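Local coordinates for carbohydrate binding module family 33 and 10 domain protein (Teredinibacter turnerae, PDB 6RW7) that binds copper and, as the AA10 lytic polysaccharide monooxygenase domain of a longer protein, probably attacks cellulose oxidatively, at residues 123-128 with 178-183; 84-89 with 198-203; 66-71 with 129-134. All blocks are in the same frame, centred on the assembly; numbering follows the deposited sequence.

In the fold
Starting from the N terminus, the loop after strand 52-54 supplies residues 66-71, which contact 3 closes onto 129-134. Further along the same loop, 84-89 waits for the last strand, 193-202, and joins it in contact 2. Contact 1 then brings 123-128, immediately ahead of 129-134, against strand 178-187. Contact 1 is nested inside the long loop closed by contact 2, whereas contact 3 crosses both. Strands 178-187 and 193-202 are antiparallel neighbours in the mixed sheet, so contacts 1 and 2 fasten two loops to adjoining strands, with Arg178 hydrogen-bonded to Asn85 between them. The Cys68-Cys198 disulfide covalently links contacts 2 and 3.

Contact 1: 123-128 with 178-183; sequences FSFDPT and RHVIFA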
loop_
_atom_site.group_PDB
_atom_site.type_symbol
_atom_site.label_atom_id
_atom_site.label_comp_id
_atom_site.label_asym_id
_atom_site.label_seq_id
_atom_site.Cartn_x
_atom_site.Cartn_y
_atom_site.Cartn_z
ATOM N N PHE A 123 0.340 4.022 -18.010
ATOM C CA PHE A 123 -0.713 3.170 -17.401
ATOM C C PHE A 123 -2.110 3.770 -17.611
ATOM O O PHE A 123 -2.284 4.971 -17.405
ATOM C CB PHE A 123 -0.448 3.062 -15.891
ATOM C CG PHE A 123 -1.531 2.406 -15.064
ATOM C CD1 PHE A 123 -1.791 1.047 -15.166
ATOM C CD2 PHE A 123 -2.284 3.146 -14.166
ATOM C CE1 PHE A 123 -2.757 0.445 -14.370
ATOM C CE2 PHE A 123 -3.249 2.537 -13.370
ATOM C CZ PHE A 123 -3.469 1.183 -13.457
ATOM N N SER A 124 -3.071 2.906 -17.940
ATOM C CA SER A 124 -4.500 3.249 -18.145
ATOM C C SER A 124 -5.328 2.446 -17.143
ATOM O O SER A 124 -5.490 1.231 -17.367
ATOM C CB SER A 124 -4.900 2.960 -19.584
ATOM O OG SER A 124 -6.212 3.437 -19.813
ATOM N N PHE A 125 -5.752 3.092 -16.055
ATOM C CA PHE A 125 -6.477 2.431 -14.936
ATOM C C PHE A 125 -7.741 1.764 -15.480
ATOM O O PHE A 125 -8.477 2.451 -16.194
ATOM C CB PHE A 125 -6.844 3.419 -13.827
ATOM C CG PHE A 125 -7.506 2.728 -12.656
ATOM C CD1 PHE A 125 -6.759 2.006 -11.742
ATOM C CD2 PHE A 125 -8.886 2.744 -12.509
ATOM C CE1 PHE A 125 -7.367 1.342 -10.684
ATOM C CE2 PHE A 125 -9.493 2.081 -11.452
ATOM C CZ PHE A 125 -8.738 1.373 -10.550
ATOM N N ASP A 126 -7.914 0.472 -15.179
ATOM C CA ASP A 126 -9.059 -0.356 -15.636
ATOM C C ASP A 126 -9.762 -0.890 -14.395
ATOM O O ASP A 126 -9.257 -1.789 -13.736
ATOM C CB ASP A 126 -8.576 -1.482 -16.545
ATOM C CG ASP A 126 -9.698 -2.314 -17.145
ATOM O OD1 ASP A 126 -10.858 -2.152 -16.691
ATOM O OD2 ASP A 126 -9.401 -3.090 -18.068
ATOM N N PRO A 127 -10.926 -0.344 -14.012
ATOM C CA PRO A 127 -11.625 -0.837 -12.823
ATOM C C PRO A 127 -12.263 -2.231 -12.942
ATOM O O PRO A 127 -12.839 -2.629 -11.966
ATOM C CB PRO A 127 -12.671 0.260 -12.588
ATOM C CG PRO A 127 -12.966 0.783 -13.970
ATOM C CD PRO A 127 -11.611 0.791 -14.636
ATOM N N THR A 128 -12.091 -2.958 -14.058
ATOM C CA THR A 128 -12.732 -4.279 -14.320
ATOM C C THR A 128 -11.716 -5.398 -14.202
ATOM O O THR A 128 -12.124 -6.554 -14.196
ATOM C CB THR A 128 -13.383 -4.325 -15.709
ATOM O OG1 THR A 128 -12.361 -4.398 -16.700
ATOM C CG2 THR A 128 -14.272 -3.128 -15.961
ATOM N N ARG A 178 -4.622 8.986 -13.449
ATOM C CA ARG A 178 -4.861 8.006 -12.386
ATOM C C ARG A 178 -3.768 6.950 -12.372
ATOM O O ARG A 178 -3.533 6.273 -13.369
ATOM C CB ARG A 178 -6.224 7.342 -12.512
ATOM C CG ARG A 178 -6.552 6.591 -11.224
ATOM C CD ARG A 178 -7.998 6.334 -10.976
ATOM N NE ARG A 178 -8.129 5.341 -9.940
ATOM C CZ ARG A 178 -9.282 4.977 -9.384
ATOM N NH1 ARG A 178 -9.284 4.057 -8.433
ATOM N NH2 ARG A 178 -10.420 5.544 -9.759
ATOM N N HIS A 179 -3.169 6.779 -11.195
ATOM C CA HIS A 179 -2.032 5.866 -10.966
ATOM C C HIS A 179 -2.234 5.090 -9.677
ATOM O O HIS A 179 -3.169 5.378 -8.900
ATOM C CB HIS A 179 -0.714 6.642 -11.023
ATOM C CG HIS A 179 -0.389 7.031 -12.421
ATOM N ND1 HIS A 179 0.215 6.146 -13.297
ATOM C CD2 HIS A 179 -0.685 8.149 -13.131
ATOM C CE1 HIS A 179 0.325 6.718 -14.471
ATOM N NE2 HIS A 179 -0.256 7.954 -14.417
ATOM N N VAL A 180 -1.367 4.109 -9.479
ATOM C CA VAL A 180 -1.353 3.321 -8.226
ATOM C C VAL A 180 0.069 3.279 -7.710
ATOM O O VAL A 180 1.002 3.066 -8.502
ATOM C CB VAL A 180 -1.877 1.896 -8.440
ATOM C CG1 VAL A 180 -1.860 1.154 -7.122
ATOM C CG2 VAL A 180 -3.270 1.878 -9.044
ATOM N N ILE A 181 0.204 3.468 -6.406
ATOM C CA ILE A 181 1.486 3.241 -5.694
ATOM C C ILE A 181 1.357 1.931 -4.921
ATOM O O ILE A 181 0.375 1.748 -4.197
ATOM C CB ILE A 181 1.830 4.459 -4.818
ATOM C CG1 ILE A 181 2.114 5.659 -5.721
ATOM C CG2 ILE A 181 2.987 4.151 -3.868
ATOM C CD1 ILE A 181 2.207 6.987 -5.021
ATOM N N PHE A 182 2.321 1.037 -5.111
ATOM C CA PHE A 182 2.416 -0.261 -4.411
ATOM C C PHE A 182 3.599 -0.142 -3.445
ATOM O O PHE A 182 4.724 0.161 -3.878
ATOM C CB PHE A 182 2.541 -1.407 -5.425
ATOM C CG PHE A 182 3.089 -2.663 -4.806
ATOM C CD1 PHE A 182 2.250 -3.488 -4.088
ATOM C CD2 PHE A 182 4.432 -2.982 -4.879
ATOM C CE1 PHE A 182 2.728 -4.621 -3.466
ATOM C CE2 PHE A 182 4.915 -4.121 -4.255
ATOM C CZ PHE A 182 4.061 -4.922 -3.544
ATOM N N ALA A 183 3.366 -0.362 -2.155
ATOM C CA ALA A 183 4.372 -0.098 -1.116
ATOM C C ALA A 183 4.521 -1.285 -0.175
ATOM O O ALA A 183 3.551 -2.001 0.106
ATOM C CB ALA A 183 3.991 1.131 -0.333
HETATM O O HOH W 1 -4.454 5.693 -15.798
#
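A stacked cation-pi pair, Phe125 with Arg178, fastens the loop between strands 111-118 and 142-145 to the start of strand 178-187 in the mixed sheet. The guanidinium lies flat over one face of the phenyl ring, with centres 3.9 Å apart and planes only 10° from parallel; Arg178 NH1 is 3.5 Å from Phe125 CZ. With CG anti to the backbone N (chi1 -177°), the Phe125 ring extends from the loop to meet the arginine. Phe123 turns a ring edge to the strand, its CD2 3.5 Å from Arg178 O, while CB packs near His179, whose ND1 is hydrogen-bonded to Thr119. Val180 CG2 lies 4.4 Å from both Phe123 CE2 and Phe125 CD1. One water joins the backbones: it donates to Phe123 O and Arg178 O and accepts from Phe125 N. With an alanine at Phe125, the guanidinium would probably lose its stacking surface and become freer to swing, opening a gap beside Val180. Stacking uses the guanidinium face and leaves the N-H groups at its rim for other partners: NH2 bonds to Asn85 OD1, and NH1 makes a weak bond to Trp86 O.

Contact 2: 84-89 with 198-203; sequences ANWPVT and CVDVDF
Thr89 pairs with Val201 in a parallel beta bridge, their CA atoms 5.1 Å apart, where a loop finally comes alongside the last strand. Thr89 uses both its backbone groups: its N donates to Asp200 O at 3.3 Å, and its O accepts from Asp202 N at 2.9 Å. These two bonds straddle Val201, as parallel pairing requires, and Val201 CA also makes a C-H...O contact with Thr89 O. The approach is brief, since the touching parts of the two segments run 49° apart, and from Pro87 back to Ala84 the loop draws away from the strand.

Two waters add to the pairing: where the backbones part, one donates to Pro87 O and Asp200 OD2, each at 2.7 Å; beside the bridge, another accepts from Thr89 OG1 and donates to Asp200 O. The Asp200 side chain points toward the loop, its CG anti to the carbonyl carbon (chi1 -67°), which brings OD2 3.4 Å from Trp86 CB, and CB packs against Pro87 O. Its carboxylate plane is only 12° from that of the indole. OD2 is also in a salt bridge with Arg10, which makes a cation-pi contact with Trp86; the indole NE1 bonds to Thr82 O. At the far end, in one of its two conformers, Val88 CG2 rests 3.8 Å from Asp202 CB, over the strand backbone.

Helix 10-17 lies close by, through Arg10 and through His13, which touches both Pro87 and Thr89. A short strand, 89-90, added in parallel to an otherwise antiparallel partner, 193-202, is what makes this sheet mixed. It belongs to the beta-sandwich core that AA10 lytic polysaccharide monooxygenases share with other immunoglobulin-like folds, here joined to the loop and helix that flank it.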
loop_
_atom_site.group_PDB
_atom_site.type_symbol
_atom_site.label_atom_id
_atom_site.label_comp_id
_atom_site.label_asym_id
_atom_site.label_seq_id
_atom_site.Cartn_x
_atom_site.Cartn_y
_atom_site.Cartn_z
ATOM N N ALA A 84 -12.146 -2.799 -8.933
ATOM C CA ALA A 84 -13.202 -1.814 -8.608
ATOM C C ALA A 84 -12.769 -0.407 -8.965
ATOM O O ALA A 84 -11.561 -0.175 -9.169
ATOM C CB ALA A 84 -13.514 -1.826 -7.123
ATOM N N ASN A 85 -13.727 0.504 -9.011
ATOM C CA ASN A 85 -13.452 1.960 -8.913
ATOM C C ASN A 85 -13.197 2.257 -7.434
ATOM O O ASN A 85 -14.144 2.584 -6.705
ATOM C CB ASN A 85 -14.568 2.817 -9.520
ATOM C CG ASN A 85 -14.153 4.258 -9.721
ATOM O OD1 ASN A 85 -13.094 4.676 -9.253
ATOM N ND2 ASN A 85 -14.981 5.025 -10.417
ATOM N N TRP A 86 -11.955 2.084 -7.001
ATOM C CA TRP A 86 -11.540 2.361 -5.604
ATOM C C TRP A 86 -11.558 3.866 -5.349
ATOM O O TRP A 86 -11.380 4.668 -6.279
ATOM C CB TRP A 86 -10.141 1.791 -5.368
ATOM C CG TRP A 86 -10.074 0.298 -5.309
ATOM C CD1 TRP A 86 -9.921 -0.588 -6.337
ATOM C CD2 TRP A 86 -10.159 -0.483 -4.110
ATOM N NE1 TRP A 86 -9.931 -1.868 -5.863
ATOM C CE2 TRP A 86 -10.053 -1.831 -4.495
ATOM C CE3 TRP A 86 -10.277 -0.160 -2.751
ATOM C CZ2 TRP A 86 -10.061 -2.858 -3.562
ATOM C CZ3 TRP A 86 -10.302 -1.179 -1.830
ATOM C CH2 TRP A 86 -10.196 -2.506 -2.237
ATOM N N PRO A 87 -11.692 4.323 -4.089
ATOM C CA PRO A 87 -11.549 5.733 -3.767
ATOM C C PRO A 87 -10.169 6.243 -4.188
ATOM O O PRO A 87 -9.183 5.558 -3.991
ATOM C CB PRO A 87 -11.688 5.826 -2.231
ATOM C CG PRO A 87 -12.314 4.509 -1.824
ATOM C CD PRO A 87 -11.933 3.500 -2.884
ATOM N N VAL A 88 -10.122 7.454 -4.745
ATOM C CA VAL A 88 -8.888 8.065 -5.321
ATOM C C VAL A 88 -8.673 9.436 -4.677
ATOM O O VAL A 88 -9.670 10.193 -4.559
ATOM C CB VAL A 88 -9.012 8.208 -6.847
ATOM C CG1 VAL A 88 -9.849 9.433 -7.199
ATOM C CG2 VAL A 88 -7.655 8.278 -7.536
ATOM N N THR A 89 -7.433 9.781 -4.316
ATOM C CA THR A 89 -7.137 11.110 -3.760
ATOM C C THR A 89 -6.148 11.820 -4.669
ATOM O O THR A 89 -5.272 11.219 -5.320
ATOM C CB THR A 89 -6.835 11.064 -2.265
ATOM O OG1 THR A 89 -5.723 10.200 -2.121
ATOM C CG2 THR A 89 -7.996 10.578 -1.421
ATOM N N CYS A 198 -1.467 -0.578 -1.122
ATOM C CA CYS A 198 -1.680 0.139 -2.400
ATOM C C CYS A 198 -2.393 1.467 -2.163
ATOM O O CYS A 198 -3.333 1.510 -1.366
ATOM C CB CYS A 198 -2.507 -0.691 -3.365
ATOM S SG CYS A 198 -1.491 -1.945 -4.182
ATOM N N VAL A 199 -1.985 2.497 -2.888
ATOM C CA VAL A 199 -2.606 3.835 -2.825
ATOM C C VAL A 199 -3.085 4.205 -4.228
ATOM O O VAL A 199 -2.255 4.238 -5.163
ATOM C CB VAL A 199 -1.617 4.889 -2.295
ATOM C CG1 VAL A 199 -2.355 6.190 -2.037
ATOM C CG2 VAL A 199 -0.904 4.416 -1.036
ATOM N N ASP A 200 -4.357 4.553 -4.337
ATOM C CA ASP A 200 -4.977 5.042 -5.590
ATOM C C ASP A 200 -4.858 6.562 -5.592
ATOM O O ASP A 200 -5.444 7.216 -4.695
ATOM C CB ASP A 200 -6.426 4.561 -5.681
ATOM C CG ASP A 200 -6.536 3.065 -5.846
ATOM O OD1 ASP A 200 -6.282 2.569 -6.941
ATOM O OD2 ASP A 200 -6.819 2.394 -4.851
ATOM N N VAL A 201 -4.121 7.113 -6.555
ATOM C CA VAL A 201 -3.841 8.562 -6.631
ATOM C C VAL A 201 -4.204 9.116 -8.008
ATOM O O VAL A 201 -4.118 8.400 -9.000
ATOM C CB VAL A 201 -2.379 8.854 -6.279
ATOM C CG1 VAL A 201 -2.169 8.702 -4.781
ATOM C CG2 VAL A 201 -1.435 7.984 -7.091
ATOM N N ASP A 202 -4.645 10.360 -8.027
ATOM C CA ASP A 202 -4.973 11.105 -9.262
ATOM C C ASP A 202 -4.056 12.324 -9.298
ATOM O O ASP A 202 -4.163 13.216 -8.450
ATOM C CB ASP A 202 -6.453 11.461 -9.312
ATOM C CG ASP A 202 -6.850 12.316 -10.503
ATOM O OD1 ASP A 202 -6.070 12.396 -11.466
ATOM O OD2 ASP A 202 -7.932 12.956 -10.413
ATOM N N PHE A 203 -3.146 12.349 -10.260
ATOM C CA PHE A 203 -2.183 13.446 -10.446
ATOM C C PHE A 203 -2.793 14.585 -11.267
ATOM O O PHE A 203 -2.131 15.602 -11.434
ATOM C CB PHE A 203 -0.926 12.921 -11.127
ATOM C CG PHE A 203 -0.060 12.083 -10.226
ATOM C CD1 PHE A 203 -0.266 10.726 -10.094
ATOM C CD2 PHE A 203 0.964 12.662 -9.506
ATOM C CE1 PHE A 203 0.565 9.947 -9.298
ATOM C CE2 PHE A 203 1.807 11.887 -8.718
ATOM C CZ PHE A 203 1.589 10.534 -8.579
HETATM O O HOH W 2 -8.261 3.367 -2.737
HETATM O O HOH W 3 -6.280 7.487 -2.035
#

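Contact 3: 66-71 with 129-134; sequences HVCGFD and RELTWA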
loop_
_atom_site.group_PDB
_atom_site.type_symbol
_atom_site.label_atom_id
_atom_site.label_comp_id
_atom_site.label_asym_id
_atom_site.label_seq_id
_atom_site.Cartn_x
_atom_site.Cartn_y
_atom_site.Cartn_z
ATOM N N HIS A 66 -0.824 -11.726 -7.863
ATOM C CA HIS A 66 -1.497 -10.475 -7.444
ATOM C C HIS A 66 -0.479 -9.425 -7.004
ATOM O O HIS A 66 0.617 -9.754 -6.513
ATOM C CB HIS A 66 -2.513 -10.748 -6.333
ATOM C CG HIS A 66 -3.479 -11.847 -6.631
ATOM N ND1 HIS A 66 -4.622 -11.641 -7.393
ATOM C CD2 HIS A 66 -3.470 -13.159 -6.282
ATOM C CE1 HIS A 66 -5.281 -12.796 -7.479
ATOM N NE2 HIS A 66 -4.596 -13.734 -6.799
ATOM N N VAL A 67 -0.866 -8.166 -7.177
ATOM C CA VAL A 67 -0.042 -7.009 -6.763
ATOM C C VAL A 67 -0.352 -6.643 -5.309
ATOM O O VAL A 67 0.455 -6.949 -4.426
ATOM C CB VAL A 67 -0.276 -5.845 -7.737
ATOM C CG1 VAL A 67 0.424 -4.601 -7.229
ATOM C CG2 VAL A 67 0.167 -6.230 -9.157
ATOM N N CYS A 68 -1.485 -6.007 -5.045
ATOM C CA CYS A 68 -1.732 -5.351 -3.734
ATOM C C CYS A 68 -1.733 -6.388 -2.604
ATOM O O CYS A 68 -1.234 -6.056 -1.526
ATOM C CB CYS A 68 -3.010 -4.537 -3.758
ATOM S SG CYS A 68 -2.901 -3.213 -4.989
ATOM N N GLY A 69 -2.287 -7.580 -2.844
ATOM C CA GLY A 69 -2.352 -8.642 -1.824
ATOM C C GLY A 69 -1.050 -9.413 -1.736
ATOM O O GLY A 69 -0.857 -10.164 -0.771
ATOM N N PHE A 70 -0.218 -9.309 -2.779
ATOM C CA PHE A 70 1.093 -9.994 -2.939
ATOM C C PHE A 70 0.996 -11.501 -2.626
ATOM O O PHE A 70 1.975 -12.067 -2.098
ATOM C CB PHE A 70 2.164 -9.291 -2.108
ATOM C CG PHE A 70 3.498 -9.341 -2.795
ATOM C CD1 PHE A 70 3.775 -8.518 -3.878
ATOM C CD2 PHE A 70 4.451 -10.267 -2.413
ATOM C CE1 PHE A 70 4.985 -8.597 -4.539
ATOM C CE2 PHE A 70 5.661 -10.341 -3.081
ATOM C CZ PHE A 70 5.934 -9.498 -4.131
ATOM N N ASP A 71 -0.115 -12.134 -2.975
ATOM C CA ASP A 71 -0.339 -13.590 -2.758
ATOM C C ASP A 71 -0.066 -13.932 -1.290
ATOM O O ASP A 71 0.438 -15.068 -1.005
ATOM C CB ASP A 71 0.552 -14.438 -3.666
ATOM C CG ASP A 71 0.278 -14.277 -5.155
ATOM O OD1 ASP A 71 -0.515 -13.391 -5.523
ATOM O OD2 ASP A 71 0.863 -15.082 -5.951
ATOM N N ARG A 129 -10.433 -5.072 -14.094
ATOM C CA ARG A 129 -9.399 -6.121 -14.096
ATOM C C ARG A 129 -8.472 -5.847 -12.922
ATOM O O ARG A 129 -8.385 -4.686 -12.462
ATOM C CB ARG A 129 -8.649 -6.178 -15.430
ATOM C CG ARG A 129 -7.747 -4.981 -15.686
ATOM C CD ARG A 129 -6.564 -5.283 -16.591
ATOM N NE ARG A 129 -5.858 -4.062 -16.976
ATOM C CZ ARG A 129 -4.815 -3.516 -16.340
ATOM N NH1 ARG A 129 -4.339 -4.052 -15.234
ATOM N NH2 ARG A 129 -4.284 -2.394 -16.806
ATOM N N GLU A 130 -7.796 -6.891 -12.480
ATOM C CA GLU A 130 -6.760 -6.770 -11.438
ATOM C C GLU A 130 -5.545 -6.059 -12.031
ATOM O O GLU A 130 -5.224 -6.201 -13.228
ATOM C CB GLU A 130 -6.323 -8.131 -10.905
ATOM C CG GLU A 130 -7.346 -8.763 -9.985
ATOM C CD GLU A 130 -6.706 -9.662 -8.953
ATOM O OE1 GLU A 130 -5.521 -9.425 -8.624
ATOM O OE2 GLU A 130 -7.398 -10.600 -8.472
ATOM N N LEU A 131 -4.843 -5.345 -11.178
ATOM C CA LEU A 131 -3.490 -4.864 -11.512
ATOM C C LEU A 131 -2.602 -6.072 -11.844
ATOM O O LEU A 131 -2.803 -7.169 -11.308
ATOM C CB LEU A 131 -2.938 -4.086 -10.321
ATOM C CG LEU A 131 -3.683 -2.800 -9.992
ATOM C CD1 LEU A 131 -3.241 -2.279 -8.618
ATOM C CD2 LEU A 131 -3.463 -1.759 -11.085
ATOM N N THR A 132 -1.655 -5.860 -12.746
ATOM C CA THR A 132 -0.612 -6.831 -13.120
ATOM C C THR A 132 0.733 -6.157 -12.946
ATOM O O THR A 132 0.787 -4.901 -12.916
ATOM C CB THR A 132 -0.760 -7.324 -14.570
ATOM O OG1 THR A 132 -0.353 -6.271 -15.448
ATOM C CG2 THR A 132 -2.169 -7.761 -14.887
ATOM N N TRP A 133 1.796 -6.948 -12.895
ATOM C CA TRP A 133 3.163 -6.398 -12.777
ATOM C C TRP A 133 3.504 -5.574 -14.023
ATOM O O TRP A 133 4.300 -4.626 -13.899
ATOM C CB TRP A 133 4.201 -7.477 -12.463
ATOM C CG TRP A 133 3.966 -7.998 -11.083
ATOM C CD1 TRP A 133 3.589 -9.258 -10.740
ATOM C CD2 TRP A 133 4.008 -7.238 -9.865
ATOM N NE1 TRP A 133 3.403 -9.340 -9.395
ATOM C CE2 TRP A 133 3.644 -8.122 -8.829
ATOM C CE3 TRP A 133 4.318 -5.917 -9.539
ATOM C CZ2 TRP A 133 3.583 -7.736 -7.495
ATOM C CZ3 TRP A 133 4.271 -5.532 -8.216
ATOM C CH2 TRP A 133 3.880 -6.425 -7.210
ATOM N N ALA A 134 2.918 -5.884 -15.175
ATOM C CA ALA A 134 3.169 -5.112 -16.412
ATOM C C ALA A 134 2.681 -3.664 -16.241
ATOM O O ALA A 134 3.160 -2.801 -16.956
ATOM C CB ALA A 134 2.482 -5.785 -17.574
HETATM O O HOH W 4 -3.280 -7.941 -8.779
#
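His66 and Val67 meet Glu130, Leu131 and Trp133 where the loop after strand 52-54 packs on the loop between strands 111-118 and 142-145, a part polar, part apolar contact; Val67 also touches Phe182, and Leu131 Val180, of strand 178-187. His66 ND1 donates to Glu130 OE1 at 2.7 Å with an N-H...O angle of 172°. The acceptor lies in the imidazole plane and is met on its syn side, ring and carboxylate being nearly coplanar. A water 2.7 Å from that same OE1 accepts from Val67 N and sits equally near Leu131 O. Beyond it the contact turns apolar. With Val67 CG1 anti to the backbone N (chi1 173°), CG2 is left to sit over the six-membered ring of Trp133, 3.9 Å from its centroid and 6° off the normal, a clear CH-pi contact. Phe70 CE1 meets Trp133 CZ2 rim to rim at 3.4 Å, and Cys68 SG touches Leu131 CD1. Trp133 NE1 bonds to Thr64, and Phe182 meets the indole edge-to-face. The short, nearly straight bond probably helps to hold the imidazole's rotation, and the neighbouring carboxylate would probably stabilise a positive charge on it. Hydrogen bonding thus holds one flank of this contact, aliphatic and aromatic packing the other.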